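Long-range contacts in bacteriohemerythrin (Methylococcus capsulatus, PDB 4XPX), which binds dioxygen reversibly at a site of two iron atoms and may store it or deliver it to oxygen-requiring enzymes: residues S60-M65 with A75-H80; F10-G15 with V120-G125. All coordinates share one frame; numbering follows the deposited sequence.

Interaction 1: S60-M65 with A75-H80; sequences SEETEM and AHKAEH. With FE2 (Fe (II) ion), chain B; FE2 (Fe (II) ion), chain C.
Glu62 and Lys77 mark the closest backbone approach, 6.6 Å between their CA atoms, where the helical segments 60-65 and 75-80 run antiparallel, at 168° and with their axes 10.5 Å apart. Side chains from both helices converge on the iron of chain B. This iron takes Glu61 OE1 at 2.2 Å and the NE2 atoms of His76 and His80, so the three ligand atoms are drawn close together by the metal rather than by hydrogen bonds; His116, Asp121 and water 1 complete its coordination. The second oxygen, Glu61 OE2, binds the iron of chain C and also meets the hydroxyl of Tyr124, which makes this carboxylate a bridge with a second-shell partner. Water 1 joins the same two irons.

His80 is gripped at both nitrogens. While NE2 holds iron, His80 ND1 donates to Glu62 OE2 at 2.7 Å, a nearly straight bond (161°) lying in the ring plane and using the anti lone pair of the oxygen. This histidine-carboxylate pair fixes the rotation of the ring and would tend to make the imidazole a more electron-rich ligand. The other oxygen, Glu62 OE1, lies against the aliphatic chain of Lys77, 3.4 Å from CE, while Lys77 NZ turns to a salt bridge with Asp81.

Met65 covers one face of the His76 ring. A bend at its last torsion (chi3 -76°) brings CE over the ring centre, 3.6 Å from the centroid in a CH-pi contact, with SD nearer ND1.

The contact joins helices 40-67 and 73-95 beside their short connection; Val120 of helix 103-121 touches His76, Phe73 packs on Met65 and Glu62, and Phe16 of helix 15-34 lies against Ser60 and Glu64.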
loop_
_atom_site.group_PDB
_atom_site.type_symbol
_atom_site.label_atom_id
_atom_site.label_comp_id
_atom_site.label_asym_id
_atom_site.label_seq_id
_atom_site.Cartn_x
_atom_site.Cartn_y
_atom_site.Cartn_z
ATOM N N SER A 60 1.235 -11.324 -0.694
ATOM C CA SER A 60 0.581 -11.978 -1.806
ATOM C C SER A 60 1.357 -11.821 -3.089
ATOM O O SER A 60 1.590 -12.820 -3.842
ATOM C CB SER A 60 -0.808 -11.398 -2.005
ATOM O OG SER A 60 -1.683 -11.527 -0.883
ATOM N N GLU A 61 1.788 -10.601 -3.393
ATOM C CA GLU A 61 2.595 -10.367 -4.579
ATOM C C GLU A 61 3.918 -11.157 -4.454
ATOM O O GLU A 61 4.376 -11.763 -5.477
ATOM C CB GLU A 61 2.983 -8.890 -4.732
ATOM C CG GLU A 61 1.837 -7.994 -5.184
ATOM C CD GLU A 61 2.324 -6.581 -5.482
ATOM O OE1 GLU A 61 3.470 -6.285 -5.201
ATOM O OE2 GLU A 61 1.472 -5.801 -6.036
ATOM N N GLU A 62 4.551 -11.132 -3.323
ATOM C CA GLU A 62 5.877 -11.775 -3.182
ATOM C C GLU A 62 5.761 -13.252 -3.357
ATOM O O GLU A 62 6.660 -13.870 -4.003
ATOM C CB GLU A 62 6.474 -11.429 -1.823
ATOM C CG GLU A 62 6.909 -9.985 -1.755
ATOM C CD GLU A 62 7.117 -9.457 -0.352
ATOM O OE1 GLU A 62 7.382 -10.295 0.596
ATOM O OE2 GLU A 62 7.109 -8.215 -0.121
ATOM N N THR A 63 4.757 -13.894 -2.811
ATOM C CA THR A 63 4.607 -15.334 -2.960
ATOM C C THR A 63 4.453 -15.667 -4.401
ATOM O O THR A 63 5.114 -16.666 -4.905
ATOM C CB THR A 63 3.401 -15.843 -2.147
ATOM O OG1 THR A 63 3.592 -15.571 -0.749
ATOM C CG2 THR A 63 3.177 -17.318 -2.351
ATOM N N GLU A 64 3.654 -14.954 -5.146
ATOM C CA GLU A 64 3.464 -15.245 -6.546
ATOM C C GLU A 64 4.707 -14.972 -7.351
ATOM O O GLU A 64 5.086 -15.808 -8.219
ATOM C CB GLU A 64 2.274 -14.458 -7.056
ATOM C CG GLU A 64 0.916 -14.860 -6.562
ATOM C CD GLU A 64 0.605 -16.318 -6.650
ATOM O OE1 GLU A 64 0.695 -16.749 -7.785
ATOM O OE2 GLU A 64 0.355 -17.034 -5.621
ATOM N N MET A 65 5.342 -13.856 -7.152
ATOM C CA MET A 65 6.573 -13.567 -7.845
ATOM C C MET A 65 7.630 -14.636 -7.602
ATOM O O MET A 65 8.308 -15.097 -8.574
ATOM C CB MET A 65 7.154 -12.212 -7.424
ATOM C CG MET A 65 6.408 -11.019 -8.014
ATOM S SD MET A 65 7.227 -9.424 -7.638
ATOM C CE MET A 65 6.781 -9.170 -5.879
ATOM N N ALA A 75 14.417 -7.328 -5.895
ATOM C CA ALA A 75 14.410 -5.818 -5.875
ATOM C C ALA A 75 13.002 -5.347 -5.512
ATOM O O ALA A 75 12.833 -4.376 -4.750
ATOM C CB ALA A 75 14.832 -5.256 -7.233
ATOM N N HIS A 76 11.990 -5.997 -6.041
ATOM C CA HIS A 76 10.620 -5.594 -5.739
ATOM C C HIS A 76 10.326 -5.789 -4.286
ATOM O O HIS A 76 9.778 -4.869 -3.594
ATOM C CB HIS A 76 9.699 -6.392 -6.635
ATOM C CG HIS A 76 8.289 -5.950 -6.626
ATOM N ND1 HIS A 76 7.552 -6.008 -7.783
ATOM C CD2 HIS A 76 7.442 -5.503 -5.650
ATOM C CE1 HIS A 76 6.313 -5.565 -7.462
ATOM N NE2 HIS A 76 6.196 -5.278 -6.193
ATOM N N LYS A 77 10.685 -6.935 -3.712
ATOM C CA LYS A 77 10.507 -7.153 -2.276
ATOM C C LYS A 77 11.225 -6.119 -1.477
ATOM O O LYS A 77 10.728 -5.692 -0.408
ATOM C CB LYS A 77 10.953 -8.546 -1.900
ATOM C CG LYS A 77 10.775 -8.846 -0.423
ATOM C CD LYS A 77 11.029 -10.274 -0.085
ATOM C CE LYS A 77 10.694 -10.630 1.358
ATOM N NZ LYS A 77 11.512 -9.901 2.289
ATOM N N ALA A 78 12.424 -5.715 -1.895
ATOM C CA ALA A 78 13.152 -4.660 -1.149
ATOM C C ALA A 78 12.380 -3.385 -1.083
ATOM O O ALA A 78 12.393 -2.685 -0.050
ATOM C CB ALA A 78 14.533 -4.492 -1.729
ATOM N N GLU A 79 11.697 -2.999 -2.164
ATOM C CA GLU A 79 10.843 -1.804 -2.131
ATOM C C GLU A 79 9.733 -1.949 -1.117
ATOM O O GLU A 79 9.446 -1.047 -0.318
ATOM C CB GLU A 79 10.273 -1.456 -3.489
ATOM C CG GLU A 79 11.287 -1.272 -4.609
ATOM C CD GLU A 79 12.369 -0.245 -4.424
ATOM O OE1 GLU A 79 12.222 0.648 -3.561
ATOM O OE2 GLU A 79 13.466 -0.336 -5.147
ATOM N N HIS A 80 9.070 -3.087 -1.139
ATOM C CA HIS A 80 8.005 -3.383 -0.130
ATOM C C HIS A 80 8.558 -3.267 1.261
ATOM O O HIS A 80 7.933 -2.621 2.152
ATOM C CB HIS A 80 7.466 -4.784 -0.293
ATOM C CG HIS A 80 6.678 -5.009 -1.533
ATOM N ND1 HIS A 80 6.242 -6.272 -1.860
ATOM C CD2 HIS A 80 6.152 -4.206 -2.492
ATOM C CE1 HIS A 80 5.511 -6.186 -2.973
ATOM N NE2 HIS A 80 5.416 -4.918 -3.365
HETATM FE FE FE2 B . 4.451 -4.356 -5.247
HETATM FE FE FE2 C . 1.047 -3.754 -5.282
HETATM O O HOH W 1 2.661 -3.457 -4.168
HETATM O O HOH W 2 0.842 -1.573 -4.045
#

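Interaction 2: F10-G15 with V120-G125; sequences FGTNVG and VDKLYG. With FE2 (Fe (II) ion), chain C; FE2 (Fe (II) ion), chain B.
Beside the di-iron site, the loop before helix 15-34 packs on the C-terminal region of helix 103-121 and the residues beyond it, with Thr12 and Val14 meeting the Tyr124 ring. Asp121 bridges the irons, OD1 to that of chain B and OD2 to that of chain C, each at 2.1 Å. Thr12 CG2 faces Tyr124 and lies 4.1 Å from Asp121 CB. Val14 CG2 comes up to the ring edge, 3.8 Å from Tyr124 CE1, while Asp121 O sits over one ring face. A chi1 of 67° sets Thr12 OG1 between backbone N and carbonyl carbon, where it accepts from Val14 N at 3.0 Å in an ST turn and hydrogen-bonds Asp18 OD1. With the hydroxyl and methyl removed, as by an alanine here, Val14 N and Asp18 OD1 would probably each lose a hydrogen-bond partner, and a gap would open beside Asp121 and Tyr124. Gly125 CA packs against Thr12 O, where a side chain would clash. One water links Gly11 O to Lys122 NZ, and water 4 donates to Thr12 O and Lys122 O. A carboxylate pair bridging two irons, here Asp121 with Glu61, among histidines is the signature of the hemerythrin four-helix bundle.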
loop_
_atom_site.group_PDB
_atom_site.type_symbol
_atom_site.label_atom_id
_atom_site.label_comp_id
_atom_site.label_asym_id
_atom_site.label_seq_id
_atom_site.Cartn_x
_atom_site.Cartn_y
_atom_site.Cartn_z
ATOM N N PHE A 10 -3.165 2.198 -13.477
ATOM C CA PHE A 10 -2.710 1.270 -12.466
ATOM C C PHE A 10 -2.929 -0.155 -12.814
ATOM O O PHE A 10 -2.467 -1.063 -12.056
ATOM C CB PHE A 10 -3.368 1.548 -11.110
ATOM C CG PHE A 10 -3.100 2.943 -10.598
ATOM C CD1 PHE A 10 -1.808 3.392 -10.450
ATOM C CD2 PHE A 10 -4.132 3.791 -10.297
ATOM C CE1 PHE A 10 -1.573 4.673 -10.036
ATOM C CE2 PHE A 10 -3.896 5.124 -9.945
ATOM C CZ PHE A 10 -2.585 5.533 -9.795
ATOM N N GLY A 11 -3.606 -0.494 -13.911
ATOM C CA GLY A 11 -3.868 -1.890 -14.199
ATOM C C GLY A 11 -2.641 -2.695 -14.434
ATOM O O GLY A 11 -1.812 -2.292 -15.232
ATOM N N THR A 12 -2.525 -3.841 -13.797
ATOM C CA THR A 12 -1.391 -4.734 -13.877
ATOM C C THR A 12 -1.603 -5.896 -14.777
ATOM O O THR A 12 -0.633 -6.642 -15.043
ATOM C CB THR A 12 -0.986 -5.270 -12.504
ATOM O OG1 THR A 12 -2.019 -6.121 -12.022
ATOM C CG2 THR A 12 -0.623 -4.170 -11.530
ATOM N N ASN A 13 -2.732 -6.164 -15.186
ATOM C CA ASN A 13 -3.227 -7.342 -15.895
ATOM C C ASN A 13 -3.186 -8.570 -15.024
ATOM O O ASN A 13 -3.306 -9.715 -15.575
ATOM C CB ASN A 13 -2.428 -7.575 -17.178
ATOM C CG ASN A 13 -3.076 -8.597 -18.091
ATOM O OD1 ASN A 13 -4.299 -8.732 -18.121
ATOM N ND2 ASN A 13 -2.257 -9.325 -18.841
ATOM N N VAL A 14 -3.141 -8.396 -13.654
ATOM C CA VAL A 14 -3.102 -9.485 -12.683
ATOM C C VAL A 14 -4.295 -9.264 -11.781
ATOM O O VAL A 14 -4.359 -8.262 -10.998
ATOM C CB VAL A 14 -1.806 -9.516 -11.892
ATOM C CG1 VAL A 14 -1.824 -10.660 -10.904
ATOM C CG2 VAL A 14 -0.625 -9.651 -12.855
ATOM N N GLY A 15 -5.316 -10.133 -11.867
ATOM C CA GLY A 15 -6.609 -9.814 -11.187
ATOM C C GLY A 15 -6.467 -9.671 -9.692
ATOM O O GLY A 15 -7.032 -8.695 -9.131
ATOM N N VAL A 120 6.643 -0.425 -10.749
ATOM C CA VAL A 120 7.185 -1.635 -10.149
ATOM C C VAL A 120 6.187 -2.769 -10.337
ATOM O O VAL A 120 6.522 -3.806 -10.911
ATOM C CB VAL A 120 7.561 -1.422 -8.637
ATOM C CG1 VAL A 120 8.282 -2.662 -8.119
ATOM C CG2 VAL A 120 8.412 -0.183 -8.477
ATOM N N ASP A 121 4.933 -2.622 -9.897
ATOM C CA ASP A 121 3.978 -3.704 -10.038
ATOM C C ASP A 121 3.646 -4.015 -11.478
ATOM O O ASP A 121 3.508 -5.195 -11.847
ATOM C CB ASP A 121 2.670 -3.436 -9.260
ATOM C CG ASP A 121 2.812 -3.526 -7.763
ATOM O OD1 ASP A 121 3.833 -4.058 -7.272
ATOM O OD2 ASP A 121 1.849 -3.050 -7.100
ATOM N N LYS A 122 3.451 -3.026 -12.341
ATOM C CA LYS A 122 3.080 -3.353 -13.694
ATOM C C LYS A 122 4.090 -4.281 -14.316
ATOM O O LYS A 122 3.747 -5.051 -15.288
ATOM C CB LYS A 122 2.883 -2.109 -14.568
ATOM C CG LYS A 122 1.554 -1.425 -14.333
ATOM C CD LYS A 122 1.423 -0.227 -15.343
ATOM C CE LYS A 122 0.160 0.555 -15.064
ATOM N NZ LYS A 122 -0.103 1.423 -16.273
ATOM N N LEU A 123 5.342 -4.196 -13.949
ATOM C CA LEU A 123 6.396 -5.006 -14.579
ATOM C C LEU A 123 6.177 -6.486 -14.349
ATOM O O LEU A 123 6.719 -7.309 -15.167
ATOM C CB LEU A 123 7.762 -4.628 -14.061
ATOM C CG LEU A 123 8.136 -3.181 -14.360
ATOM C CD1 LEU A 123 9.544 -2.864 -13.852
ATOM C CD2 LEU A 123 8.040 -2.798 -15.799
ATOM N N TYR A 124 5.443 -6.930 -13.320
ATOM C CA TYR A 124 5.214 -8.350 -13.159
ATOM C C TYR A 124 4.059 -8.897 -13.972
ATOM O O TYR A 124 3.789 -10.073 -13.924
ATOM C CB TYR A 124 5.081 -8.798 -11.660
ATOM C CG TYR A 124 3.963 -8.170 -10.869
ATOM C CD1 TYR A 124 2.648 -8.141 -11.311
ATOM C CD2 TYR A 124 4.221 -7.663 -9.586
ATOM C CE1 TYR A 124 1.628 -7.588 -10.540
ATOM C CE2 TYR A 124 3.238 -7.078 -8.842
ATOM C CZ TYR A 124 1.952 -7.014 -9.294
ATOM O OH TYR A 124 0.919 -6.405 -8.614
ATOM N N GLY A 125 3.376 -8.035 -14.715
ATOM C CA GLY A 125 2.163 -8.487 -15.386
ATOM C C GLY A 125 2.413 -9.653 -16.327
ATOM O O GLY A 125 1.709 -10.632 -16.249
HETATM FE FE FE2 C . 1.047 -3.754 -5.282
HETATM FE FE FE2 B . 4.451 -4.356 -5.247
HETATM O O HOH W 3 -2.188 -0.098 -16.977
HETATM O O HOH W 4 1.288 -5.122 -16.438
HETATM O O HOH W 1 2.661 -3.457 -4.168
HETATM O O HOH W 2 0.842 -1.573 -4.045
#

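Overall arrangement
From the N terminus the chain first passes through segment 10-15, runs through helix 15-34 and enters helix 40-67, whose later part carries segment 60-65. A short turn reverses it into helix 73-95, and interaction 1 closes this small hairpin. Only after helix 103-121 does the chain return to segment 10-15, so interaction 2 closes a loop of more than a hundred residues with interaction 1 nested inside it. The two contacts lie about 12 Å apart between centres and meet at the iron pair and water 1. Interaction 1 pairs helices 40-67 and 73-95, interaction 2 brings the N-terminal loop against the C-terminal region of helix 103-121, and the shared irons connect the two.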